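PvdO (PDB 5HHA) probably acts in the periplasmic maturation of the pyoverdine chromophore, carries a formylglycine-generating-enzyme-like fold and binds calcium. Local coordinates at residues P63-L68 with F260-N265; K135-W140 with I278-A283; A139-S142 with R148-M151; A155-G160 with Y211-N216. All blocks are in the same frame, centred on the assembly; numbering follows the deposited sequence. Where two conformers were deposited one is given.

Interaction 1 of 4, residues P63-L68 with F260-N265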
loop_
_atom_site.group_PDB
_atom_site.type_symbol
_atom_site.label_atom_id
_atom_site.label_comp_id
_atom_site.label_asym_id
_atom_site.label_seq_id
_atom_site.Cartn_x
_atom_site.Cartn_y
_atom_site.Cartn_z
ATOM N N PRO A 63 8.001 18.376 2.739
ATOM C CA PRO A 63 8.773 18.624 3.965
ATOM C C PRO A 63 8.706 17.557 5.042
ATOM O O PRO A 63 9.627 17.494 5.862
ATOM C CB PRO A 63 8.209 19.964 4.461
ATOM C CG PRO A 63 7.644 20.605 3.264
ATOM C CD PRO A 63 7.167 19.532 2.355
ATOM N N ASP A 64 7.667 16.727 5.046
ATOM C CA ASP A 64 7.565 15.690 6.059
ATOM C C ASP A 64 8.374 14.439 5.757
ATOM O O ASP A 64 8.293 13.467 6.524
ATOM C CB ASP A 64 6.103 15.309 6.338
ATOM C CG ASP A 64 5.365 14.714 5.140
ATOM O OD1 ASP A 64 5.899 14.708 4.018
ATOM O OD2 ASP A 64 4.226 14.258 5.356
ATOM N N GLU A 65 9.179 14.446 4.692
ATOM C CA GLU A 65 9.925 13.262 4.265
ATOM C C GLU A 65 11.333 13.203 4.853
ATOM O O GLU A 65 12.187 12.479 4.376
ATOM C CB GLU A 65 9.987 13.199 2.749
ATOM C CG GLU A 65 8.599 13.032 2.128
ATOM C CD GLU A 65 8.556 13.232 0.633
ATOM O OE1 GLU A 65 9.546 12.934 -0.047
ATOM O OE2 GLU A 65 7.512 13.631 0.094
ATOM N N GLY A 66 11.563 13.943 5.924
ATOM C CA GLY A 66 12.842 13.906 6.606
ATOM C C GLY A 66 12.663 13.942 8.096
ATOM O O GLY A 66 11.589 14.262 8.604
ATOM N N PRO A 67 13.760 13.679 8.811
ATOM C CA PRO A 67 15.085 13.389 8.240
ATOM C C PRO A 67 15.205 11.996 7.647
ATOM O O PRO A 67 14.528 11.042 8.076
ATOM C CB PRO A 67 16.029 13.513 9.443
ATOM C CG PRO A 67 15.139 13.287 10.613
ATOM C CD PRO A 67 13.813 13.899 10.257
ATOM N N LEU A 68 16.091 11.860 6.689
ATOM C CA LEU A 68 16.549 10.560 6.253
ATOM C C LEU A 68 17.001 9.812 7.482
ATOM O O LEU A 68 17.703 10.378 8.342
ATOM C CB LEU A 68 17.713 10.726 5.303
ATOM C CG LEU A 68 17.369 11.276 3.928
ATOM C CD1 LEU A 68 18.601 11.845 3.251
ATOM C CD2 LEU A 68 16.756 10.153 3.109
ATOM N N PHE A 260 3.597 12.337 -6.968
ATOM C CA PHE A 260 3.284 11.767 -5.656
ATOM C C PHE A 260 3.460 10.254 -5.600
ATOM O O PHE A 260 3.188 9.652 -4.560
ATOM C CB PHE A 260 1.874 12.168 -5.231
ATOM C CG PHE A 260 1.657 13.646 -5.200
ATOM C CD1 PHE A 260 2.514 14.470 -4.506
ATOM C CD2 PHE A 260 0.596 14.230 -5.859
ATOM C CE1 PHE A 260 2.328 15.842 -4.488
ATOM C CE2 PHE A 260 0.405 15.594 -5.833
ATOM C CZ PHE A 260 1.269 16.403 -5.136
ATOM N N SER A 261 3.984 9.649 -6.668
ATOM C CA SER A 261 4.225 8.219 -6.714
ATOM C C SER A 261 5.595 7.821 -6.196
ATOM O O SER A 261 5.887 6.622 -6.066
ATOM C CB SER A 261 4.095 7.713 -8.149
ATOM O OG SER A 261 2.735 7.676 -8.558
ATOM N N ARG A 262 6.422 8.807 -5.864
ATOM C CA ARG A 262 7.781 8.552 -5.404
ATOM C C ARG A 262 7.745 7.672 -4.157
ATOM O O ARG A 262 6.837 7.807 -3.323
ATOM C CB ARG A 262 8.434 9.887 -5.054
ATOM C CG ARG A 262 8.491 10.890 -6.196
ATOM C CD ARG A 262 8.924 12.300 -5.765
ATOM N NE ARG A 262 8.009 12.804 -4.758
ATOM C CZ ARG A 262 8.224 12.847 -3.453
ATOM N NH1 ARG A 262 9.436 12.641 -2.938
ATOM N NH2 ARG A 262 7.251 13.205 -2.656
ATOM N N SER A 263 8.761 6.833 -3.984
ATOM C CA SER A 263 8.770 5.875 -2.887
ATOM C C SER A 263 8.646 6.508 -1.511
ATOM O O SER A 263 8.156 5.860 -0.573
ATOM C CB SER A 263 10.031 5.040 -2.942
ATOM O OG SER A 263 10.043 4.177 -4.057
ATOM N N GLY A 264 9.145 7.731 -1.337
ATOM C CA GLY A 264 9.110 8.400 -0.055
ATOM C C GLY A 264 7.923 9.299 0.213
ATOM O O GLY A 264 7.829 9.871 1.289
ATOM N N ASN A 265 7.007 9.423 -0.738
ATOM C CA ASN A 265 5.832 10.271 -0.542
ATOM C C ASN A 265 5.005 9.795 0.638
ATOM O O ASN A 265 4.778 8.583 0.770
ATOM C CB ASN A 265 4.976 10.285 -1.813
ATOM C CG ASN A 265 3.971 11.465 -1.843
ATOM O OD1 ASN A 265 2.823 11.338 -1.471
ATOM N ND2 ASN A 265 4.424 12.575 -2.313
#
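Glu65 and Arg262 meet as a textbook end-on salt bridge, two flat groups joined edge to edge. The carboxylate and guanidinium planes lie only 13° apart, although the two side chains themselves cross at about a right angle. Arg262 NH1 donates to Glu65 OE1 at 2.9 Å, while Arg262 NH2 donates to Glu65 OE2 at 2.8 Å along a nearly straight path of 168°. Each oxygen offers its syn lone pair, and both acceptors lie practically in the guanidinium plane, so the paired bonds resist twisting of either group. Glu65 reaches across with an extended chain beyond CG; Arg262 folds at chi3 (-58°) to present its end. Nearer the backbone, Glu65 CG lies 3.4 Å from Gly264 O, within the type I turn from Arg262 to Asn265.

Second partners tighten this buried ion pair: Glu65 OE1 also bonds Thr54 OG1, and Arg262 NH1 forms a salt bridge with Glu58, so the guanidinium is held by two acids. The contact joins two irregular segments, one in the loop between strands 42-52 and 69-73, the other in the loop leading from strand 247-251 into strand 266-269.

Interaction 2 of 4, residues K135-W140 with I278-A283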
loop_
_atom_site.group_PDB
_atom_site.type_symbol
_atom_site.label_atom_id
_atom_site.label_comp_id
_atom_site.label_asym_id
_atom_site.label_seq_id
_atom_site.Cartn_x
_atom_site.Cartn_y
_atom_site.Cartn_z
ATOM N N LYS A 135 -8.056 -3.919 9.612
ATOM C CA LYS A 135 -7.705 -4.713 10.782
ATOM C C LYS A 135 -8.629 -5.921 10.900
ATOM O O LYS A 135 -8.169 -7.029 11.223
ATOM C CB LYS A 135 -7.760 -3.860 12.054
ATOM C CG LYS A 135 -6.703 -2.750 12.065
ATOM C CD LYS A 135 -6.786 -1.856 13.283
ATOM C CE LYS A 135 -6.476 -2.621 14.554
ATOM N NZ LYS A 135 -5.028 -2.946 14.645
ATOM N N ASN A 136 -9.923 -5.729 10.653
ATOM C CA ASN A 136 -10.872 -6.846 10.723
ATOM C C ASN A 136 -10.592 -7.915 9.694
ATOM O O ASN A 136 -10.670 -9.112 10.008
ATOM C CB ASN A 136 -12.304 -6.356 10.584
ATOM C CG ASN A 136 -12.779 -5.581 11.774
ATOM O OD1 ASN A 136 -12.211 -5.667 12.854
ATOM N ND2 ASN A 136 -13.846 -4.825 11.588
ATOM N N TYR A 137 -10.250 -7.516 8.472
ATOM C CA TYR A 137 -9.903 -8.454 7.424
ATOM C C TYR A 137 -8.680 -9.263 7.862
ATOM O O TYR A 137 -8.643 -10.474 7.710
ATOM C CB TYR A 137 -9.609 -7.711 6.104
ATOM C CG TYR A 137 -9.103 -8.610 4.996
ATOM C CD1 TYR A 137 -9.982 -9.410 4.282
ATOM C CD2 TYR A 137 -7.749 -8.687 4.675
ATOM C CE1 TYR A 137 -9.538 -10.251 3.296
ATOM C CE2 TYR A 137 -7.291 -9.515 3.696
ATOM C CZ TYR A 137 -8.186 -10.298 3.009
ATOM O OH TYR A 137 -7.684 -11.112 2.044
ATOM N N ALA A 138 -7.664 -8.586 8.392
ATOM C CA ALA A 138 -6.440 -9.280 8.813
ATOM C C ALA A 138 -6.726 -10.242 9.980
ATOM O O ALA A 138 -6.125 -11.323 10.031
ATOM C CB ALA A 138 -5.366 -8.286 9.176
ATOM N N ALA A 139 -7.629 -9.879 10.876
ATOM C CA ALA A 139 -8.029 -10.782 11.966
ATOM C C ALA A 139 -8.739 -12.019 11.433
ATOM O O ALA A 139 -8.466 -13.151 11.872
ATOM C CB ALA A 139 -8.905 -10.070 12.939
ATOM N N TRP A 140 -9.621 -11.831 10.463
ATOM C CA TRP A 140 -10.288 -12.952 9.843
ATOM C C TRP A 140 -9.279 -13.875 9.140
ATOM O O TRP A 140 -9.336 -15.099 9.277
ATOM C CB TRP A 140 -11.328 -12.427 8.857
ATOM C CG TRP A 140 -11.952 -13.504 8.058
ATOM C CD1 TRP A 140 -12.919 -14.383 8.468
ATOM C CD2 TRP A 140 -11.652 -13.837 6.707
ATOM N NE1 TRP A 140 -13.232 -15.233 7.449
ATOM C CE2 TRP A 140 -12.462 -14.930 6.358
ATOM C CE3 TRP A 140 -10.778 -13.315 5.747
ATOM C CZ2 TRP A 140 -12.430 -15.497 5.091
ATOM C CZ3 TRP A 140 -10.738 -13.870 4.519
ATOM C CH2 TRP A 140 -11.566 -14.953 4.182
ATOM N N ILE A 278 -8.358 4.434 -1.776
ATOM C CA ILE A 278 -7.559 3.838 -0.705
ATOM C C ILE A 278 -7.891 2.366 -0.579
ATOM O O ILE A 278 -9.047 2.002 -0.313
ATOM C CB ILE A 278 -7.764 4.502 0.709
ATOM C CG1 ILE A 278 -7.703 6.024 0.638
ATOM C CG2 ILE A 278 -6.716 3.953 1.653
ATOM C CD1 ILE A 278 -8.105 6.686 1.952
ATOM N N GLY A 279 -6.879 1.537 -0.777
ATOM C CA GLY A 279 -6.954 0.100 -0.551
ATOM C C GLY A 279 -5.938 -0.280 0.527
ATOM O O GLY A 279 -5.702 0.492 1.462
ATOM N N PHE A 280 -5.323 -1.460 0.395
ATOM C CA PHE A 280 -4.431 -1.927 1.457
ATOM C C PHE A 280 -3.692 -3.159 1.055
ATOM O O PHE A 280 -4.139 -3.905 0.182
ATOM C CB PHE A 280 -5.186 -2.201 2.757
ATOM C CG PHE A 280 -6.192 -3.333 2.664
ATOM C CD1 PHE A 280 -7.445 -3.139 2.087
ATOM C CD2 PHE A 280 -5.908 -4.583 3.206
ATOM C CE1 PHE A 280 -8.372 -4.157 2.049
ATOM C CE2 PHE A 280 -6.834 -5.612 3.160
ATOM C CZ PHE A 280 -8.069 -5.394 2.595
ATOM N N ARG A 281 -2.543 -3.366 1.686
ATOM C CA ARG A 281 -1.862 -4.651 1.687
ATOM C C ARG A 281 -1.988 -5.243 3.097
ATOM O O ARG A 281 -2.356 -4.566 4.050
ATOM C CB ARG A 281 -0.386 -4.486 1.321
ATOM C CG ARG A 281 -0.165 -3.998 -0.069
ATOM C CD ARG A 281 1.314 -3.811 -0.386
ATOM N NE ARG A 281 1.415 -2.986 -1.560
ATOM C CZ ARG A 281 1.559 -3.422 -2.809
ATOM N NH1 ARG A 281 1.813 -4.697 -3.085
ATOM N NH2 ARG A 281 1.485 -2.553 -3.805
ATOM N N VAL A 282 -1.644 -6.531 3.202
ATOM C CA VAL A 282 -1.449 -7.158 4.487
ATOM C C VAL A 282 -0.040 -7.717 4.559
ATOM O O VAL A 282 0.607 -8.016 3.551
ATOM C CB VAL A 282 -2.487 -8.289 4.769
ATOM C CG1 VAL A 282 -3.891 -7.728 4.925
ATOM C CG2 VAL A 282 -2.472 -9.378 3.694
ATOM N N ALA A 283 0.397 -7.889 5.801
ATOM C CA ALA A 283 1.693 -8.489 6.101
ATOM C C ALA A 283 1.474 -9.750 6.921
ATOM O O ALA A 283 0.453 -9.878 7.593
ATOM C CB ALA A 283 2.574 -7.512 6.867
#
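Tyr137 packs its ring against Phe280 and Val282, bringing helix 131-145 onto the strand 278-285 of the mixed sheet in the formylglycine-generating-enzyme-like fold. It is a worked example of helix-on-sheet packing carried by one aromatic side chain. From CB, which points toward the strand, the chain leaves with CG anti to the backbone N (chi1 174°), and this carries the ring off the helix toward Phe280 and Val282. CG already lies near the Phe280 ring, 4.1 Å from Phe280 CZ. One atom further, CD2 makes the closest approach, 3.5 Å to Phe280 CE2, and it also meets the methyl Val282 CG1 at 4.0 Å. Next along the same side of the ring, CE2 divides its contacts between Phe280 CE2 and Val282 CG1.

The two neighbours are used differently. Phe280 turns an edge toward the face of Tyr137 in an offset edge-to-face pair, the Phe280 and Tyr137 ring centroids 5.5 Å apart and their planes at 70°. Val282, in contrast, places CG1 at the edge of the tyrosine ring and in its plane. Both neighbours thus meet the CD2-CE2 side of the ring, but from different directions, and all three residues are buried. Tyr92 of helix 86-96 adds another edge-to-face partner for Tyr137, while Val282 also touches Tyr149 of the adjacent strand 149-150. On the strand side, Phe280 delivers the contact through the outer end of its ring, where CZ comes within 3.9 Å of Tyr137 CD2.

Interaction 3 of 4, residues A139-S142 with R148-M151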
loop_
_atom_site.group_PDB
_atom_site.type_symbol
_atom_site.label_atom_id
_atom_site.label_comp_id
_atom_site.label_asym_id
_atom_site.label_seq_id
_atom_site.Cartn_x
_atom_site.Cartn_y
_atom_site.Cartn_z
ATOM N N ALA A 139 -7.629 -9.879 10.876
ATOM C CA ALA A 139 -8.029 -10.782 11.966
ATOM C C ALA A 139 -8.739 -12.019 11.433
ATOM O O ALA A 139 -8.466 -13.151 11.872
ATOM C CB ALA A 139 -8.905 -10.070 12.939
ATOM N N TRP A 140 -9.621 -11.831 10.463
ATOM C CA TRP A 140 -10.288 -12.952 9.843
ATOM C C TRP A 140 -9.279 -13.875 9.140
ATOM O O TRP A 140 -9.336 -15.099 9.277
ATOM C CB TRP A 140 -11.328 -12.427 8.857
ATOM C CG TRP A 140 -11.952 -13.504 8.058
ATOM C CD1 TRP A 140 -12.919 -14.383 8.468
ATOM C CD2 TRP A 140 -11.652 -13.837 6.707
ATOM N NE1 TRP A 140 -13.232 -15.233 7.449
ATOM C CE2 TRP A 140 -12.462 -14.930 6.358
ATOM C CE3 TRP A 140 -10.778 -13.315 5.747
ATOM C CZ2 TRP A 140 -12.430 -15.497 5.091
ATOM C CZ3 TRP A 140 -10.738 -13.870 4.519
ATOM C CH2 TRP A 140 -11.566 -14.953 4.182
ATOM N N LEU A 141 -8.351 -13.308 8.368
ATOM C CA LEU A 141 -7.317 -14.100 7.704
ATOM C C LEU A 141 -6.476 -14.873 8.699
ATOM O O LEU A 141 -6.116 -16.028 8.464
ATOM C CB LEU A 141 -6.360 -13.224 6.871
ATOM C CG LEU A 141 -6.661 -12.849 5.418
ATOM C CD1 LEU A 141 -5.397 -12.239 4.811
ATOM C CD2 LEU A 141 -7.093 -14.040 4.594
ATOM N N SER A 142 -6.155 -14.224 9.792
ATOM C CA SER A 142 -5.330 -14.859 10.813
ATOM C C SER A 142 -6.066 -16.062 11.397
ATOM O O SER A 142 -5.492 -17.141 11.564
ATOM C CB SER A 142 -5.012 -13.882 11.924
ATOM O OG SER A 142 -4.199 -12.807 11.455
ATOM N N ARG A 148 -0.202 -15.246 11.427
ATOM C CA ARG A 148 -0.304 -13.904 11.991
ATOM C C ARG A 148 -0.293 -12.842 10.893
ATOM O O ARG A 148 0.764 -12.406 10.457
ATOM C CB ARG A 148 0.828 -13.669 13.001
ATOM C CG ARG A 148 0.866 -14.748 14.088
ATOM C CD ARG A 148 1.794 -14.405 15.248
ATOM N NE ARG A 148 3.156 -14.103 14.819
ATOM C CZ ARG A 148 4.169 -14.966 14.816
ATOM N NH1 ARG A 148 3.993 -16.217 15.222
ATOM N NH2 ARG A 148 5.369 -14.569 14.407
ATOM N N TYR A 149 -1.487 -12.454 10.447
ATOM C CA TYR A 149 -1.649 -11.374 9.475
ATOM C C TYR A 149 -1.938 -10.062 10.191
ATOM O O TYR A 149 -2.509 -10.021 11.273
ATOM C CB TYR A 149 -2.777 -11.681 8.485
ATOM C CG TYR A 149 -2.390 -12.653 7.407
ATOM C CD1 TYR A 149 -2.529 -14.035 7.596
ATOM C CD2 TYR A 149 -1.889 -12.220 6.185
ATOM C CE1 TYR A 149 -2.163 -14.924 6.617
ATOM C CE2 TYR A 149 -1.527 -13.114 5.191
ATOM C CZ TYR A 149 -1.672 -14.466 5.410
ATOM O OH TYR A 149 -1.296 -15.311 4.405
ATOM N N ARG A 150 -1.537 -8.952 9.571
ATOM C CA ARG A 150 -1.658 -7.641 10.175
ATOM C C ARG A 150 -1.481 -6.566 9.101
ATOM O O ARG A 150 -1.083 -6.868 7.994
ATOM C CB ARG A 150 -0.594 -7.455 11.264
ATOM C CG ARG A 150 0.796 -7.646 10.745
ATOM C CD ARG A 150 1.835 -7.185 11.756
ATOM N NE ARG A 150 3.187 -7.574 11.369
ATOM C CZ ARG A 150 3.950 -6.921 10.498
ATOM N NH1 ARG A 150 3.527 -5.802 9.930
ATOM N NH2 ARG A 150 5.169 -7.357 10.229
ATOM N N MET A 151 -1.717 -5.313 9.476
ATOM C CA MET A 151 -1.340 -4.183 8.620
ATOM C C MET A 151 0.170 -4.096 8.459
ATOM O O MET A 151 0.916 -4.461 9.387
ATOM C CB MET A 151 -1.812 -2.875 9.250
ATOM C CG MET A 151 -3.318 -2.771 9.376
ATOM S SD MET A 151 -3.843 -1.162 10.011
ATOM C CE MET A 151 -3.861 -0.317 8.491
#
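Ser142 and Leu141 receive the strand that follows their own helix: helix 131-145 packs on strand 149-150, the next strand in the chain, within the mixed sheet of the formylglycine-generating-enzyme-like fold. Along the strand, Arg148 comes first; its CB points away from the helix, and the side chain forms a salt bridge with Glu285, while Arg148 C passes 3.9 Å from Ser142 OG.

Tyr149 then does most of the work. Its backbone N donates to Ser142 OG at 2.9 Å, with a moderately bent N-H...O angle of 149°. A chi1 of -65° sets this OG beside the serine's own backbone N. The hydroxyl is also bonded to Ala138 O, one turn back in the helix, and its two hydrogen bonds together join helix and strand. The Tyr149 ring offers a face to Leu141, whose CD1 stands 4.0 Å from the ring centroid and 18° off the normal, a CH-pi contact shifted toward the rim. Leu141 extends the cover over the tyrosine with a second atom, CB, which lies 4.0 Å from Tyr149 CD1. The Tyr149 hydroxyl is hydrogen-bonded to Asp35.

Arg150 points its CB away and binds Glu156 and Glu285. Met151 turns to earlier residues of the helix, touching Tyr131 and Val134, and its backbone is tied to the preceding side chain, Arg150 NH1 donating to Met151 O at 3.0 Å.

Interaction 4 of 4, residues A155-G160 with Y211-N216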
loop_
_atom_site.group_PDB
_atom_site.type_symbol
_atom_site.label_atom_id
_atom_site.label_comp_id
_atom_site.label_asym_id
_atom_site.label_seq_id
_atom_site.Cartn_x
_atom_site.Cartn_y
_atom_site.Cartn_z
ATOM N N ALA A 155 7.153 2.005 7.597
ATOM C CA ALA A 155 8.517 1.635 7.230
ATOM C C ALA A 155 8.554 0.398 6.337
ATOM O O ALA A 155 9.298 0.330 5.352
ATOM C CB ALA A 155 9.327 1.394 8.495
ATOM N N GLU A 156 7.751 -0.619 6.666
ATOM C CA GLU A 156 7.673 -1.820 5.830
ATOM C C GLU A 156 7.207 -1.474 4.426
ATOM O O GLU A 156 7.691 -2.010 3.444
ATOM C CB GLU A 156 6.713 -2.853 6.428
ATOM C CG GLU A 156 7.257 -3.556 7.653
ATOM C CD GLU A 156 6.223 -4.369 8.409
ATOM O OE1 GLU A 156 5.011 -4.220 8.173
ATOM O OE2 GLU A 156 6.659 -5.163 9.275
ATOM N N ARG A 157 6.247 -0.557 4.343
ATOM C CA ARG A 157 5.698 -0.180 3.054
ATOM C C ARG A 157 6.768 0.527 2.203
ATOM O O ARG A 157 6.957 0.194 1.023
ATOM C CB ARG A 157 4.430 0.652 3.231
ATOM C CG ARG A 157 3.430 0.572 2.078
ATOM C CD ARG A 157 3.872 1.297 0.812
ATOM N NE ARG A 157 2.820 1.234 -0.202
ATOM C CZ ARG A 157 2.911 1.778 -1.407
ATOM N NH1 ARG A 157 3.927 2.569 -1.706
ATOM N NH2 ARG A 157 1.964 1.551 -2.295
ATOM N N GLU A 158 7.479 1.486 2.781
ATOM C CA GLU A 158 8.524 2.156 1.989
ATOM C C GLU A 158 9.639 1.175 1.616
ATOM O O GLU A 158 10.152 1.210 0.515
ATOM C CB GLU A 158 9.092 3.380 2.697
ATOM C CG GLU A 158 10.042 4.186 1.768
ATOM C CD GLU A 158 10.465 5.546 2.294
ATOM O OE1 GLU A 158 9.610 6.299 2.786
ATOM O OE2 GLU A 158 11.681 5.844 2.161
ATOM N N TYR A 159 9.994 0.283 2.538
ATOM C CA TYR A 159 11.021 -0.734 2.276
ATOM C C TYR A 159 10.629 -1.566 1.064
ATOM O O TYR A 159 11.415 -1.833 0.169
ATOM C CB TYR A 159 11.148 -1.621 3.494
ATOM C CG TYR A 159 12.173 -2.731 3.456
ATOM C CD1 TYR A 159 13.530 -2.444 3.319
ATOM C CD2 TYR A 159 11.802 -4.055 3.684
ATOM C CE1 TYR A 159 14.483 -3.454 3.380
ATOM C CE2 TYR A 159 12.750 -5.072 3.724
ATOM C CZ TYR A 159 14.084 -4.746 3.600
ATOM O OH TYR A 159 15.091 -5.700 3.676
ATOM N N GLY A 160 9.382 -2.006 1.060
ATOM C CA GLY A 160 8.849 -2.857 0.011
ATOM C C GLY A 160 8.680 -2.149 -1.310
ATOM O O GLY A 160 8.823 -2.762 -2.375
ATOM N N TYR A 211 4.363 -5.604 -6.664
ATOM C CA TYR A 211 3.688 -4.879 -7.744
ATOM C C TYR A 211 2.871 -3.706 -7.199
ATOM O O TYR A 211 2.374 -3.744 -6.066
ATOM C CB TYR A 211 2.697 -5.793 -8.462
ATOM C CG TYR A 211 3.328 -6.945 -9.209
ATOM C CD1 TYR A 211 3.674 -8.129 -8.559
ATOM C CD2 TYR A 211 3.520 -6.860 -10.577
ATOM C CE1 TYR A 211 4.229 -9.178 -9.247
ATOM C CE2 TYR A 211 4.059 -7.932 -11.285
ATOM C CZ TYR A 211 4.399 -9.065 -10.599
ATOM O OH TYR A 211 4.961 -10.140 -11.300
ATOM N N ASP A 212 2.726 -2.683 -8.029
ATOM C CA ASP A 212 1.830 -1.543 -7.795
ATOM C C ASP A 212 2.211 -0.680 -6.596
ATOM O O ASP A 212 1.350 0.022 -6.065
ATOM C CB ASP A 212 0.362 -1.985 -7.711
ATOM C CG ASP A 212 -0.158 -2.542 -9.020
ATOM O OD1 ASP A 212 -0.020 -1.866 -10.069
ATOM O OD2 ASP A 212 -0.706 -3.675 -9.023
ATOM N N MET A 213 3.476 -0.687 -6.196
ATOM C CA MET A 213 3.874 0.165 -5.090
ATOM C C MET A 213 3.895 1.649 -5.466
ATOM O O MET A 213 4.009 2.502 -4.588
ATOM C CB MET A 213 5.230 -0.268 -4.547
ATOM C CG MET A 213 5.150 -1.465 -3.603
ATOM S SD MET A 213 4.521 -0.952 -1.989
ATOM C CE MET A 213 4.834 -2.389 -1.003
ATOM N N HIS A 214 3.796 1.977 -6.748
ATOM C CA HIS A 214 3.909 3.362 -7.216
ATOM C C HIS A 214 2.688 3.888 -7.912
ATOM O O HIS A 214 2.728 4.936 -8.544
ATOM C CB HIS A 214 5.197 3.534 -8.014
ATOM C CG HIS A 214 6.381 3.073 -7.227
ATOM N ND1 HIS A 214 7.168 3.869 -6.416
ATOM C CD2 HIS A 214 6.820 1.819 -7.057
ATOM C CE1 HIS A 214 8.053 3.105 -5.791
ATOM N NE2 HIS A 214 7.869 1.857 -6.189
ATOM N N GLY A 215 1.565 3.192 -7.767
ATOM C CA GLY A 215 0.315 3.708 -8.295
ATOM C C GLY A 215 -0.867 2.836 -7.904
ATOM O O GLY A 215 -0.808 2.024 -6.962
ATOM N N ASN A 216 -1.944 3.018 -8.652
ATOM C CA ASN A 216 -3.183 2.259 -8.522
ATOM C C ASN A 216 -4.046 2.810 -7.386
ATOM O O ASN A 216 -5.031 3.499 -7.646
ATOM C CB ASN A 216 -2.953 0.737 -8.490
ATOM C CG ASN A 216 -4.004 -0.026 -9.283
ATOM O OD1 ASN A 216 -4.827 0.572 -9.959
ATOM N ND2 ASN A 216 -3.957 -1.355 -9.210
HETATM O O HOH W 1 0.337 2.801 -4.407
#
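The backbones of helix 154-162 and of the 211-216 loop come nearest at Gly160 and Met213, whose CA atoms are 7.7 Å apart, where a type I turn from Asp212 to Gly215 bends the loop. Arg157 and Met213 run past each other in opposite directions. The thioether sulfur lies over the middle of the guanidinium, with Met213 SD 3.2 Å from Arg157 CZ. A bend at chi2 (-76°) in Met213 folds its end over the arginine and carries CE on toward the helix, 3.9 Å from Gly160 C. The absence of a side chain at Gly160 leaves room for this methyl.

The same methionine also supplies its carbonyl. Arg157 NH1 donates to Met213 O at 2.9 Å, in the carbonyl plane on a lone pair, though the oxygen sits 21° out of the guanidinium plane; a weak second bond comes from NH2. One residue thus covers an arginine face and accepts from its end. Water 1 extends the network, accepting a weak bond from Arg157 NH2 and lying 2.9 Å from Gly215 O, to which it probably donates. Glu219 of strand 218-221 pairs with Arg157 NH2, probably balancing the buried charge. Around this centre, Met213 packs on Ile79 of strand 77-80 and on Arg281 of strand 278-285, so the contact fits a helix and a loop against the central sheet.

Interactions 2 and 3 form one neighbourhood, their centres 7 Å apart: both start from helix 131-145, and Ala283 N bonds Arg150 O at 2.8 Å between their adjacent strands. Interaction 4 connects this region with interaction 1. Arg150 NH1 of interaction 3 reaches Glu156 OE1 at 2.8 Å, Arg281 NH2 of interaction 2 meets Tyr211 O at 2.7 Å, and Ser261 OG of interaction 1 probably bonds His214 O at 2.7 Å. Interactions 1 and 3 lie on opposite sides of the chain's centre, about 28 Å between centres. The calcium ion is about 10 Å from the Asp212 side chain of interaction 4, whereas interactions 2 and 3 lie away from it.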